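Local coordinates for ABC transporter ATP-binding protein (Sulfolobus tokodaii, PDB 2PJZ), which probably binds and hydrolyses ATP as the nucleotide-binding subunit of an ABC transporter, perhaps one that carries cobalt, at residues A[24-29]-A[202-207]; A[113-118]-A[161-166]; A[154-159]-A[178-183]; A[224-229]-A[238-243]. All coordinates share one frame; numbering follows the deposited sequence.

Interaction 1: A[24-29]-A[202-207]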
loop_
_atom_site.group_PDB
_atom_site.type_symbol
_atom_site.label_atom_id
_atom_site.label_comp_id
_atom_site.label_asym_id
_atom_site.label_seq_id
_atom_site.Cartn_x
_atom_site.Cartn_y
_atom_site.Cartn_z
ATOM N N ILE A 24 7.305 1.638 -15.020
ATOM C CA ILE A 24 6.212 1.873 -14.085
ATOM C C ILE A 24 5.962 3.361 -14.045
ATOM O O ILE A 24 6.867 4.137 -13.694
ATOM C CB ILE A 24 6.487 1.330 -12.665
ATOM C CG1 ILE A 24 6.749 -0.193 -12.708
ATOM C CG2 ILE A 24 5.323 1.714 -11.651
ATOM C CD1 ILE A 24 5.583 -1.085 -13.288
ATOM N N ASN A 25 4.731 3.752 -14.384
ATOM C CA ASN A 25 4.353 5.170 -14.372
ATOM C C ASN A 25 3.092 5.405 -13.526
ATOM O O ASN A 25 2.123 4.638 -13.607
ATOM C CB ASN A 25 4.111 5.655 -15.780
ATOM C CG ASN A 25 5.360 5.698 -16.604
ATOM O OD1 ASN A 25 6.229 6.547 -16.401
ATOM N ND2 ASN A 25 5.456 4.782 -17.578
ATOM N N LEU A 26 3.115 6.427 -12.675
ATOM C CA LEU A 26 1.966 6.714 -11.830
ATOM C C LEU A 26 2.050 8.160 -11.334
ATOM O O LEU A 26 3.129 8.596 -10.952
ATOM C CB LEU A 26 1.951 5.777 -10.604
ATOM C CG LEU A 26 0.874 5.995 -9.538
ATOM C CD1 LEU A 26 -0.478 5.617 -10.097
ATOM C CD2 LEU A 26 1.159 5.204 -8.268
ATOM N N GLU A 27 0.921 8.876 -11.275
ATOM C CA GLU A 27 0.900 10.176 -10.575
ATOM C C GLU A 27 -0.256 10.123 -9.616
ATOM O O GLU A 27 -1.371 9.696 -9.994
ATOM C CB GLU A 27 0.803 11.406 -11.548
ATOM C CG GLU A 27 2.028 11.481 -12.438
ATOM C CD GLU A 27 2.273 12.769 -13.182
ATOM O OE1 GLU A 27 1.338 13.596 -13.273
ATOM O OE2 GLU A 27 3.437 12.928 -13.671
ATOM N N VAL A 28 0.016 10.487 -8.368
ATOM C CA VAL A 28 -0.992 10.499 -7.314
ATOM C C VAL A 28 -0.991 11.880 -6.681
ATOM O O VAL A 28 0.062 12.366 -6.256
ATOM C CB VAL A 28 -0.665 9.474 -6.213
ATOM C CG1 VAL A 28 -1.717 9.535 -5.108
ATOM C CG2 VAL A 28 -0.644 8.071 -6.803
ATOM N N ASN A 29 -2.158 12.511 -6.601
ATOM C CA ASN A 29 -2.212 13.764 -5.843
ATOM C C ASN A 29 -3.519 13.914 -5.105
ATOM O O ASN A 29 -4.580 13.664 -5.686
ATOM C CB ASN A 29 -1.962 14.973 -6.737
ATOM C CG ASN A 29 -3.027 15.172 -7.772
ATOM O OD1 ASN A 29 -3.021 14.516 -8.803
ATOM N ND2 ASN A 29 -3.936 16.132 -7.526
ATOM N N ASN A 202 3.081 -7.121 -15.762
ATOM C CA ASN A 202 4.321 -6.382 -15.627
ATOM C C ASN A 202 4.046 -4.868 -15.773
ATOM O O ASN A 202 4.859 -4.102 -16.282
ATOM C CB ASN A 202 5.384 -6.988 -16.616
ATOM C CG ASN A 202 5.610 -8.564 -16.429
ATOM O OD1 ASN A 202 5.605 -9.332 -17.391
ATOM N ND2 ASN A 202 5.802 -9.001 -15.211
ATOM N N ARG A 203 2.860 -4.419 -15.327
ATOM C CA ARG A 203 2.424 -3.014 -15.478
ATOM C C ARG A 203 1.558 -2.540 -14.298
ATOM O O ARG A 203 0.943 -3.350 -13.621
ATOM C CB ARG A 203 1.549 -2.867 -16.736
ATOM C CG ARG A 203 2.237 -3.054 -18.098
ATOM C CD ARG A 203 1.248 -3.651 -19.133
ATOM N NE ARG A 203 1.961 -4.299 -20.238
ATOM C CZ ARG A 203 2.292 -3.700 -21.384
ATOM N NH1 ARG A 203 1.962 -2.430 -21.605
ATOM N NH2 ARG A 203 2.961 -4.376 -22.316
ATOM N N LEU A 204 1.496 -1.237 -14.065
ATOM C CA LEU A 204 0.522 -0.682 -13.131
ATOM C C LEU A 204 -0.701 -0.244 -13.932
ATOM O O LEU A 204 -0.609 0.714 -14.713
ATOM C CB LEU A 204 1.107 0.515 -12.421
ATOM C CG LEU A 204 0.716 0.951 -11.024
ATOM C CD1 LEU A 204 0.572 -0.190 -9.991
ATOM C CD2 LEU A 204 1.814 1.934 -10.539
ATOM N N GLN A 205 -1.843 -0.905 -13.730
ATOM C CA GLN A 205 -3.008 -0.659 -14.604
ATOM C C GLN A 205 -4.235 -0.124 -13.865
ATOM O O GLN A 205 -4.597 -0.625 -12.809
ATOM C CB GLN A 205 -3.321 -1.914 -15.427
ATOM C CG GLN A 205 -2.068 -2.634 -15.955
ATOM C CD GLN A 205 -2.386 -3.700 -16.990
ATOM O OE1 GLN A 205 -3.306 -3.531 -17.796
ATOM N NE2 GLN A 205 -1.648 -4.804 -16.968
ATOM N N GLY A 206 -4.849 0.920 -14.416
ATOM C CA GLY A 206 -5.932 1.608 -13.726
ATOM C C GLY A 206 -5.897 3.069 -14.134
ATOM O O GLY A 206 -5.227 3.399 -15.100
ATOM N N PRO A 207 -6.588 3.943 -13.394
ATOM C CA PRO A 207 -7.288 3.679 -12.147
ATOM C C PRO A 207 -8.705 3.085 -12.354
ATOM O O PRO A 207 -9.239 3.156 -13.450
ATOM C CB PRO A 207 -7.380 5.066 -11.510
ATOM C CG PRO A 207 -7.505 5.980 -12.682
ATOM C CD PRO A 207 -6.656 5.370 -13.769
HETATM O O HOH W 1 -0.452 4.168 -14.179
#
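Ile24 and Leu26 meet Leu204 through branched aliphatic chains, so rings and amides have little part here. The flat groups that take part are peptide units: Asn25 O, 4.1 Å from Leu204 CD2, and the 202-204 backbone near Ile24 CD1; the Asn25 side-chain amide turns to Asn6 N on the adjoining strand. One methyl does most of the touching: Leu204 CD2 sits 3.7 Å from Ile24 CG2 and 3.8 Å from Leu26 CB. The Leu204 chain crosses that of Ile24 at about a right angle. With Leu204 CG roughly trans to the backbone N (chi1 -151°), the branch reaches between the two residues of strand 24-28. Ile24 CD1 extends to the start of the other strand, 4.3 Å from Arg203 CA. Beside this apolar patch a water donates to Asn25 O at 2.7 Å and, weakly, to Leu204 O, a polar link between the strands. Leu204 also rests on Leu199 and Ile35, and Leu26 on Tyr197 and Ile179. The strand axes approach to 6.6 Å at 39° without pairing. Side-chain packing, helped by one water, joins the edge of the antiparallel subdomain to the edge of the mixed core sheet, as in ABC ATPase domains.

Interaction 2: A[113-118]-A[161-166]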
loop_
_atom_site.group_PDB
_atom_site.type_symbol
_atom_site.label_atom_id
_atom_site.label_comp_id
_atom_site.label_asym_id
_atom_site.label_seq_id
_atom_site.Cartn_x
_atom_site.Cartn_y
_atom_site.Cartn_z
ATOM N N LYS A 113 -4.809 2.827 22.289
ATOM C CA LYS A 113 -5.984 2.601 23.139
ATOM C C LYS A 113 -7.238 2.164 22.349
ATOM O O LYS A 113 -7.891 1.181 22.721
ATOM C CB LYS A 113 -6.261 3.828 24.017
ATOM C CG LYS A 113 -7.467 3.635 24.948
ATOM C CD LYS A 113 -7.848 4.923 25.628
ATOM C CE LYS A 113 -9.153 4.729 26.415
ATOM N NZ LYS A 113 -9.491 5.956 27.196
ATOM N N ALA A 114 -7.554 2.856 21.248
ATOM C CA ALA A 114 -8.619 2.418 20.353
ATOM C C ALA A 114 -8.420 1.001 19.822
ATOM O O ALA A 114 -9.393 0.264 19.623
ATOM C CB ALA A 114 -8.822 3.419 19.197
ATOM N N LEU A 115 -7.163 0.601 19.629
ATOM C CA LEU A 115 -6.803 -0.731 19.103
ATOM C C LEU A 115 -6.758 -1.809 20.196
ATOM O O LEU A 115 -6.425 -2.979 19.922
ATOM C CB LEU A 115 -5.441 -0.681 18.381
ATOM C CG LEU A 115 -5.395 0.022 17.004
ATOM C CD1 LEU A 115 -3.950 0.376 16.596
ATOM C CD2 LEU A 115 -6.114 -0.816 15.926
ATOM N N LYS A 116 -7.073 -1.400 21.429
ATOM C CA LYS A 116 -6.988 -2.276 22.605
ATOM C C LYS A 116 -5.656 -3.027 22.620
ATOM O O LYS A 116 -5.612 -4.257 22.744
ATOM C CB LYS A 116 -8.188 -3.229 22.652
ATOM C CG LYS A 116 -9.519 -2.505 22.700
ATOM C CD LYS A 116 -10.690 -3.457 22.444
ATOM C CE LYS A 116 -12.019 -2.704 22.397
ATOM N NZ LYS A 116 -12.086 -1.630 23.444
ATOM N N LEU A 117 -4.584 -2.265 22.415
ATOM C CA LEU A 117 -3.217 -2.718 22.604
ATOM C C LEU A 117 -2.781 -1.994 23.867
ATOM O O LEU A 117 -2.871 -0.757 23.948
ATOM C CB LEU A 117 -2.305 -2.300 21.439
ATOM C CG LEU A 117 -2.547 -2.805 20.015
ATOM C CD1 LEU A 117 -1.581 -2.141 19.031
ATOM C CD2 LEU A 117 -2.407 -4.310 19.935
ATOM N N GLY A 118 -2.329 -2.773 24.848
ATOM C CA GLY A 118 -2.103 -2.275 26.198
ATOM C C GLY A 118 -1.010 -1.236 26.336
ATOM O O GLY A 118 -0.116 -1.143 25.502
ATOM N N ALA A 161 -10.382 -8.949 12.506
ATOM C CA ALA A 161 -11.411 -8.094 11.914
ATOM C C ALA A 161 -11.712 -6.801 12.657
ATOM O O ALA A 161 -11.824 -5.739 12.023
ATOM C CB ALA A 161 -12.720 -8.891 11.654
ATOM N N ALA A 162 -11.849 -6.869 13.980
ATOM C CA ALA A 162 -12.186 -5.689 14.774
ATOM C C ALA A 162 -11.110 -4.608 14.672
ATOM O O ALA A 162 -11.415 -3.435 14.448
ATOM C CB ALA A 162 -12.447 -6.070 16.252
ATOM N N ARG A 163 -9.851 -5.014 14.819
ATOM C CA ARG A 163 -8.736 -4.070 14.737
ATOM C C ARG A 163 -8.496 -3.566 13.312
ATOM O O ARG A 163 -8.000 -2.463 13.128
ATOM C CB ARG A 163 -7.467 -4.660 15.351
ATOM C CG ARG A 163 -7.582 -4.728 16.859
ATOM C CD ARG A 163 -6.451 -5.481 17.493
ATOM N NE ARG A 163 -6.792 -5.766 18.880
ATOM C CZ ARG A 163 -5.932 -6.158 19.807
ATOM N NH1 ARG A 163 -4.651 -6.327 19.502
ATOM N NH2 ARG A 163 -6.363 -6.403 21.042
ATOM N N ARG A 164 -8.868 -4.361 12.318
ATOM C CA ARG A 164 -8.850 -3.892 10.932
ATOM C C ARG A 164 -9.766 -2.689 10.734
ATOM O O ARG A 164 -9.419 -1.723 10.031
ATOM C CB ARG A 164 -9.251 -4.994 9.970
ATOM C CG ARG A 164 -8.160 -6.008 9.682
ATOM C CD ARG A 164 -8.713 -7.121 8.837
ATOM N NE ARG A 164 -7.638 -7.865 8.188
ATOM C CZ ARG A 164 -7.790 -8.651 7.126
ATOM N NH1 ARG A 164 -8.989 -8.836 6.582
ATOM N NH2 ARG A 164 -6.739 -9.269 6.614
ATOM N N HIS A 165 -10.947 -2.762 11.345
ATOM C CA HIS A 165 -11.906 -1.676 11.301
ATOM C C HIS A 165 -11.447 -0.437 12.031
ATOM O O HIS A 165 -11.667 0.683 11.553
ATOM C CB HIS A 165 -13.262 -2.165 11.820
ATOM C CG HIS A 165 -14.051 -2.868 10.767
ATOM N ND1 HIS A 165 -13.737 -4.141 10.338
ATOM C CD2 HIS A 165 -15.070 -2.443 9.985
ATOM C CE1 HIS A 165 -14.566 -4.491 9.371
ATOM N NE2 HIS A 165 -15.373 -3.472 9.125
ATOM N N VAL A 166 -10.806 -0.626 13.177
ATOM C CA VAL A 166 -10.243 0.487 13.937
ATOM C C VAL A 166 -9.116 1.194 13.143
ATOM O O VAL A 166 -9.142 2.424 12.974
ATOM C CB VAL A 166 -9.773 0.042 15.343
ATOM C CG1 VAL A 166 -9.041 1.173 16.044
ATOM C CG2 VAL A 166 -10.996 -0.369 16.194
#
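Leu115 and Val166 form the tight half of this contact, where the Schellman motif closing helix 105-114 packs on the first turns of helix 161-173. Leu115 CD2 lies 3.5 Å from Val166 CG1, their chains meeting at a slant, and Ala114 CB adds to the patch at 3.9 Å from the same methyl. Helix 131-144 backs it, with Leu136 against Leu115, Leu117 and Arg163. Val166 CG1 stands trans to its backbone N (chi1 173°), which points it at the end of the other helix. Toward solvent the contact changes character. Lys116, at positive phi, turns the chain, and its side chain leads away from the helix opposite. Arg163, extended from CG to NE, lays its guanidinium across the turn, with Leu115 O 3.0 Å above one face, toward the rim, and Lys116 C over that face too. Neither Leu115 O nor Lys116 O is hydrogen-bonded to Arg163, whose N-H groups are poorly aimed at them, so the attraction is probably electrostatic. Asp160 lies nearby as a long, weak ion-pair partner of Arg163 NE. An alanine here would probably cost these two carbonyls the positive group beside them and uncover the Leu117 side chain. Along this outer strip Arg163 NH2 comes within 2.8 Å of Lys116 O, though the angle is too poor for a hydrogen bond.

Interaction 3: A[154-159]-A[178-183]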
loop_
_atom_site.group_PDB
_atom_site.type_symbol
_atom_site.label_atom_id
_atom_site.label_comp_id
_atom_site.label_asym_id
_atom_site.label_seq_id
_atom_site.Cartn_x
_atom_site.Cartn_y
_atom_site.Cartn_z
ATOM N N GLU A 154 0.500 -3.299 3.238
ATOM C CA GLU A 154 -0.309 -4.386 3.853
ATOM C C GLU A 154 -0.757 -4.096 5.277
ATOM O O GLU A 154 -0.419 -4.871 6.200
ATOM C CB GLU A 154 0.479 -5.708 3.847
ATOM C CG GLU A 154 0.738 -6.238 2.466
ATOM C CD GLU A 154 -0.487 -6.907 1.843
ATOM O OE1 GLU A 154 -1.618 -6.809 2.392
ATOM O OE2 GLU A 154 -0.286 -7.515 0.777
ATOM N N PRO A 155 -1.510 -2.999 5.488
ATOM C CA PRO A 155 -1.778 -2.612 6.877
ATOM C C PRO A 155 -2.769 -3.554 7.599
ATOM O O PRO A 155 -2.966 -3.415 8.792
ATOM C CB PRO A 155 -2.373 -1.205 6.751
ATOM C CG PRO A 155 -2.966 -1.152 5.368
ATOM C CD PRO A 155 -2.120 -2.065 4.508
ATOM N N PHE A 156 -3.333 -4.517 6.875
ATOM C CA PHE A 156 -4.426 -5.343 7.412
ATOM C C PHE A 156 -4.031 -6.801 7.562
ATOM O O PHE A 156 -4.795 -7.604 8.112
ATOM C CB PHE A 156 -5.655 -5.277 6.503
ATOM C CG PHE A 156 -6.049 -3.883 6.088
ATOM C CD1 PHE A 156 -6.611 -3.002 6.997
ATOM C CD2 PHE A 156 -5.891 -3.476 4.762
ATOM C CE1 PHE A 156 -6.995 -1.719 6.611
ATOM C CE2 PHE A 156 -6.273 -2.201 4.361
ATOM C CZ PHE A 156 -6.823 -1.323 5.290
ATOM N N GLU A 157 -2.848 -7.154 7.078
ATOM C CA GLU A 157 -2.449 -8.552 7.059
ATOM C C GLU A 157 -2.127 -9.017 8.474
ATOM O O GLU A 157 -1.478 -8.307 9.223
ATOM C CB GLU A 157 -1.290 -8.763 6.088
ATOM C CG GLU A 157 -0.917 -10.210 5.883
ATOM C CD GLU A 157 -0.180 -10.467 4.575
ATOM O OE1 GLU A 157 0.379 -9.519 3.976
ATOM O OE2 GLU A 157 -0.159 -11.639 4.143
ATOM N N ASN A 158 -2.650 -10.188 8.870
ATOM C CA ASN A 158 -2.443 -10.703 10.243
ATOM C C ASN A 158 -3.141 -9.872 11.344
ATOM O O ASN A 158 -2.837 -10.006 12.544
ATOM C CB ASN A 158 -0.933 -10.849 10.540
ATOM C CG ASN A 158 -0.205 -11.650 9.469
ATOM O OD1 ASN A 158 -0.633 -12.756 9.101
ATOM N ND2 ASN A 158 0.889 -11.089 8.945
ATOM N N VAL A 159 -4.086 -9.029 10.940
ATOM C CA VAL A 159 -4.835 -8.193 11.862
ATOM C C VAL A 159 -6.284 -8.712 11.946
ATOM O O VAL A 159 -6.919 -8.919 10.920
ATOM C CB VAL A 159 -4.832 -6.706 11.426
ATOM C CG1 VAL A 159 -5.734 -5.904 12.337
ATOM C CG2 VAL A 159 -3.403 -6.142 11.474
ATOM N N GLY A 178 -1.573 9.436 -0.735
ATOM C CA GLY A 178 -0.575 8.373 -0.622
ATOM C C GLY A 178 -0.975 7.114 -1.322
ATOM O O GLY A 178 -1.848 7.104 -2.208
ATOM N N ILE A 179 -0.309 6.030 -0.940
ATOM C CA ILE A 179 -0.459 4.770 -1.659
ATOM C C ILE A 179 -0.575 3.714 -0.594
ATOM O O ILE A 179 0.214 3.680 0.349
ATOM C CB ILE A 179 0.770 4.480 -2.580
ATOM C CG1 ILE A 179 0.788 5.444 -3.779
ATOM C CG2 ILE A 179 0.725 2.994 -3.119
ATOM C CD1 ILE A 179 2.153 5.434 -4.507
ATOM N N LEU A 180 -1.580 2.847 -0.736
ATOM C CA LEU A 180 -1.766 1.731 0.168
ATOM C C LEU A 180 -1.611 0.493 -0.694
ATOM O O LEU A 180 -2.295 0.378 -1.687
ATOM C CB LEU A 180 -3.185 1.759 0.758
ATOM C CG LEU A 180 -3.538 0.736 1.854
ATOM C CD1 LEU A 180 -4.750 1.221 2.682
ATOM C CD2 LEU A 180 -3.825 -0.667 1.267
ATOM N N VAL A 181 -0.732 -0.438 -0.319
ATOM C CA VAL A 181 -0.601 -1.648 -1.112
ATOM C C VAL A 181 -1.114 -2.878 -0.366
ATOM O O VAL A 181 -0.882 -3.017 0.824
ATOM C CB VAL A 181 0.857 -1.904 -1.648
ATOM C CG1 VAL A 181 1.449 -0.632 -2.287
ATOM C CG2 VAL A 181 1.772 -2.426 -0.576
ATOM N N THR A 182 -1.788 -3.772 -1.098
ATOM C CA THR A 182 -2.364 -4.978 -0.487
ATOM C C THR A 182 -2.677 -6.061 -1.491
ATOM O O THR A 182 -2.966 -5.774 -2.670
ATOM C CB THR A 182 -3.653 -4.652 0.330
ATOM O OG1 THR A 182 -4.062 -5.825 1.061
ATOM C CG2 THR A 182 -4.787 -4.182 -0.608
ATOM N N HIS A 183 -2.635 -7.318 -1.021
ATOM C CA HIS A 183 -3.068 -8.450 -1.832
ATOM C C HIS A 183 -4.470 -8.926 -1.373
ATOM O O HIS A 183 -5.075 -9.802 -2.000
ATOM C CB HIS A 183 -2.044 -9.602 -1.739
ATOM C CG HIS A 183 -2.022 -10.292 -0.411
ATOM N ND1 HIS A 183 -2.777 -11.416 -0.146
ATOM C CD2 HIS A 183 -1.333 -10.029 0.727
ATOM C CE1 HIS A 183 -2.565 -11.811 1.096
ATOM N NE2 HIS A 183 -1.698 -10.988 1.652
#
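Glu154 is tied to the end of strand 178-182 by both backbone and side chain. Its amide N donates to Val181 O (2.8 Å, 145°). The side chain bends at chi2 (-77°) back toward the strand, putting the carboxylate beside Thr182. Thr182 OG1 donates to Glu154 OE1 at 3.0 Å, meeting it from above the carboxylate plane, and also bonds to Glu184 N, so the buried hydroxyl is satisfied twice. Glu154 OE2 may accept from His183 N, but its position is less certain. The imidazole is held from further along the loop: His183 NE2 donates to Glu157 OE2 (3.0 Å, 158°), the oxygen close to the ring plane but approached from well above its own carboxylate plane. Closer to the strand's middle Pro155 CD packs 3.9 Å from Leu180 CD2, and Phe156 CE2 lies 4.1 Å from Leu180 CD1. A leucine in place of Glu154 would probably leave the Thr182 hydroxyl without its acceptor and weaken the loop's hold on the strand end. Glu154 probably stands where ABC ATPases have the glutamate after the Walker B aspartate, Glu157 in the D-loop and His183 at the switch (H-loop) histidine. With Val181 touching the probable P-loop (Walker A), the bonds imply that these elements are linked here, the Glu157 bond fixing the imidazole's direction in this nucleotide-free model.

Interaction 4: A[224-229]-A[238-243]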
loop_
_atom_site.group_PDB
_atom_site.type_symbol
_atom_site.label_atom_id
_atom_site.label_comp_id
_atom_site.label_asym_id
_atom_site.label_seq_id
_atom_site.Cartn_x
_atom_site.Cartn_y
_atom_site.Cartn_z
ATOM N N ASN A 224 -16.520 -4.013 -24.658
ATOM C CA ASN A 224 -16.737 -2.623 -25.095
ATOM C C ASN A 224 -16.966 -1.566 -24.015
ATOM O O ASN A 224 -16.361 -0.491 -24.066
ATOM C CB ASN A 224 -17.842 -2.544 -26.161
ATOM C CG ASN A 224 -17.293 -2.673 -27.577
ATOM O OD1 ASN A 224 -16.568 -3.622 -27.895
ATOM N ND2 ASN A 224 -17.634 -1.715 -28.435
ATOM N N ASP A 225 -17.838 -1.850 -23.055
ATOM C CA ASP A 225 -18.147 -0.851 -22.033
ATOM C C ASP A 225 -17.401 -1.120 -20.720
ATOM O O ASP A 225 -17.879 -0.773 -19.638
ATOM C CB ASP A 225 -19.662 -0.786 -21.789
ATOM C CG ASP A 225 -20.086 0.462 -21.010
ATOM O OD1 ASP A 225 -20.910 0.329 -20.078
ATOM O OD2 ASP A 225 -19.592 1.571 -21.326
ATOM N N ALA A 226 -16.224 -1.727 -20.822
ATOM C CA ALA A 226 -15.467 -2.153 -19.629
ATOM C C ALA A 226 -15.033 -0.976 -18.744
ATOM O O ALA A 226 -14.655 0.070 -19.252
ATOM C CB ALA A 226 -14.270 -2.989 -20.050
ATOM N N LEU A 227 -15.108 -1.134 -17.426
ATOM C CA LEU A 227 -14.585 -0.118 -16.514
ATOM C C LEU A 227 -13.058 -0.051 -16.621
ATOM O O LEU A 227 -12.448 1.026 -16.497
ATOM C CB LEU A 227 -14.983 -0.427 -15.078
ATOM C CG LEU A 227 -16.448 -0.332 -14.649
ATOM C CD1 LEU A 227 -16.658 -1.282 -13.480
ATOM C CD2 LEU A 227 -16.820 1.110 -14.244
ATOM N N LEU A 228 -12.442 -1.209 -16.842
ATOM C CA LEU A 228 -10.991 -1.271 -17.039
ATOM C C LEU A 228 -10.632 -2.533 -17.796
ATOM O O LEU A 228 -11.153 -3.598 -17.487
ATOM C CB LEU A 228 -10.276 -1.263 -15.675
ATOM C CG LEU A 228 -8.739 -1.346 -15.662
ATOM C CD1 LEU A 228 -8.141 -0.100 -16.304
ATOM C CD2 LEU A 228 -8.243 -1.494 -14.219
ATOM N N VAL A 229 -9.748 -2.406 -18.782
ATOM C CA VAL A 229 -9.219 -3.573 -19.486
ATOM C C VAL A 229 -7.758 -3.826 -19.087
ATOM O O VAL A 229 -6.912 -2.962 -19.259
ATOM C CB VAL A 229 -9.328 -3.445 -21.022
ATOM C CG1 VAL A 229 -8.809 -4.722 -21.708
ATOM C CG2 VAL A 229 -10.820 -3.171 -21.443
ATOM N N SER A 238 -11.249 -8.117 -18.962
ATOM C CA SER A 238 -12.089 -6.945 -18.769
ATOM C C SER A 238 -12.812 -6.972 -17.449
ATOM O O SER A 238 -13.389 -7.996 -17.051
ATOM C CB SER A 238 -13.101 -6.796 -19.908
ATOM O OG SER A 238 -12.431 -6.485 -21.111
ATOM N N ILE A 239 -12.792 -5.816 -16.782
ATOM C CA ILE A 239 -13.602 -5.576 -15.600
ATOM C C ILE A 239 -14.834 -4.794 -16.082
ATOM O O ILE A 239 -14.718 -3.657 -16.588
ATOM C CB ILE A 239 -12.787 -4.826 -14.502
ATOM C CG1 ILE A 239 -11.577 -5.685 -14.076
ATOM C CG2 ILE A 239 -13.633 -4.529 -13.319
ATOM C CD1 ILE A 239 -10.549 -4.965 -13.195
ATOM N N VAL A 240 -15.996 -5.439 -15.948
ATOM C CA VAL A 240 -17.270 -4.934 -16.484
ATOM C C VAL A 240 -18.327 -4.704 -15.381
ATOM O O VAL A 240 -18.419 -5.455 -14.407
ATOM C CB VAL A 240 -17.818 -5.885 -17.584
ATOM C CG1 VAL A 240 -16.817 -6.018 -18.742
ATOM C CG2 VAL A 240 -18.120 -7.260 -17.002
ATOM N N LYS A 241 -19.123 -3.650 -15.537
ATOM C CA LYS A 241 -20.169 -3.327 -14.579
ATOM C C LYS A 241 -21.349 -4.289 -14.767
ATOM O O LYS A 241 -21.756 -4.564 -15.890
ATOM C CB LYS A 241 -20.620 -1.876 -14.763
ATOM C CG LYS A 241 -21.319 -1.329 -13.554
ATOM C CD LYS A 241 -21.356 0.207 -13.535
ATOM C CE LYS A 241 -21.742 0.677 -12.153
ATOM N NZ LYS A 241 -20.577 0.567 -11.222
ATOM N N GLY A 242 -21.889 -4.806 -13.672
ATOM C CA GLY A 242 -22.953 -5.807 -13.777
ATOM C C GLY A 242 -22.482 -7.164 -14.287
ATOM O O GLY A 242 -21.287 -7.474 -14.224
ATOM N N ASP A 243 -23.411 -7.955 -14.826
ATOM C CA ASP A 243 -23.265 -9.425 -14.854
ATOM C C ASP A 243 -22.791 -10.093 -16.146
ATOM O O ASP A 243 -23.495 -10.950 -16.689
ATOM C CB ASP A 243 -24.588 -10.073 -14.434
ATOM C CG ASP A 243 -24.626 -10.423 -12.966
ATOM O OD1 ASP A 243 -23.889 -11.352 -12.561
ATOM O OD2 ASP A 243 -25.402 -9.779 -12.221
HETATM O O HOH W 2 -18.884 -2.286 -17.961
#
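A classic beta bulge opens the antiparallel hairpin of strands 228-232 and 235-241 at the end away from its turn, where Leu227 and Leu228 both face Ile239. Ile239 O accepts from two consecutive amides, Leu227 N at 2.7 Å and Leu228 N at 3.4 Å, both bonds weak. The firm link runs the other way, from Ile239 N to Leu228 O (2.8 Å, 172°), nearly straight on the carbonyl. Leu228 with Ile239 is a hydrogen-bonded pair, and their ends, CD2 and CD1, come within 4.3 Å of each other on the face turned to Phe198 and Ile208. Leu227 joins more loosely, its CD1 4.0 Å from Lys241 N. The next pair, Val229 with Ser238, is non-hydrogen-bonded and its side chains point to the other face, where Val229 CG2 lies 3.7 Å from Ser238 OG. That hydroxyl, set beside the backbone N (chi1 -68°), bonds to Gly221 O and Arg223 N rather than across the hairpin. Ala226 CB lies 4.0 Å from Ser238 CB and also approaches Val240 CG1. Beyond the bulge a water replaces direct pairing, accepting from Lys241 N and donating to Asp225 O. Lys241 NZ forms a salt bridge with Glu212. The chemistry implies that one straight backbone bond carries the pairing at this end, the bulge having weak bonds and a water, while Leu228 and Ile239 anchor it to the core sheet.

How the interactions relate
Interaction 3 is the buried one, its centre about 5 Å from the chain centre, and rests mainly on directed polar bonds, with apolar packing on Leu180; interactions 1, 2 and 4 lie farther out and are only partly buried. Interaction 1 is carried by methyl groups and a water, interaction 4 by backbone pairing, interaction 2 by apolar packing beside an arginine over carbonyls. Interactions 1 and 3 share the mixed sheet and touch, with Leu26 and Val28 resting on Ile179 and Gly178. Interactions 2 and 3 meet where Arg164 NE probably bonds to Phe156 O, linking helix 161-173 to the loop before it. Leu228 packs on Gly206, joining interactions 1 and 4. Interactions 2 and 4 are farthest apart, their centres about 36 Å distant.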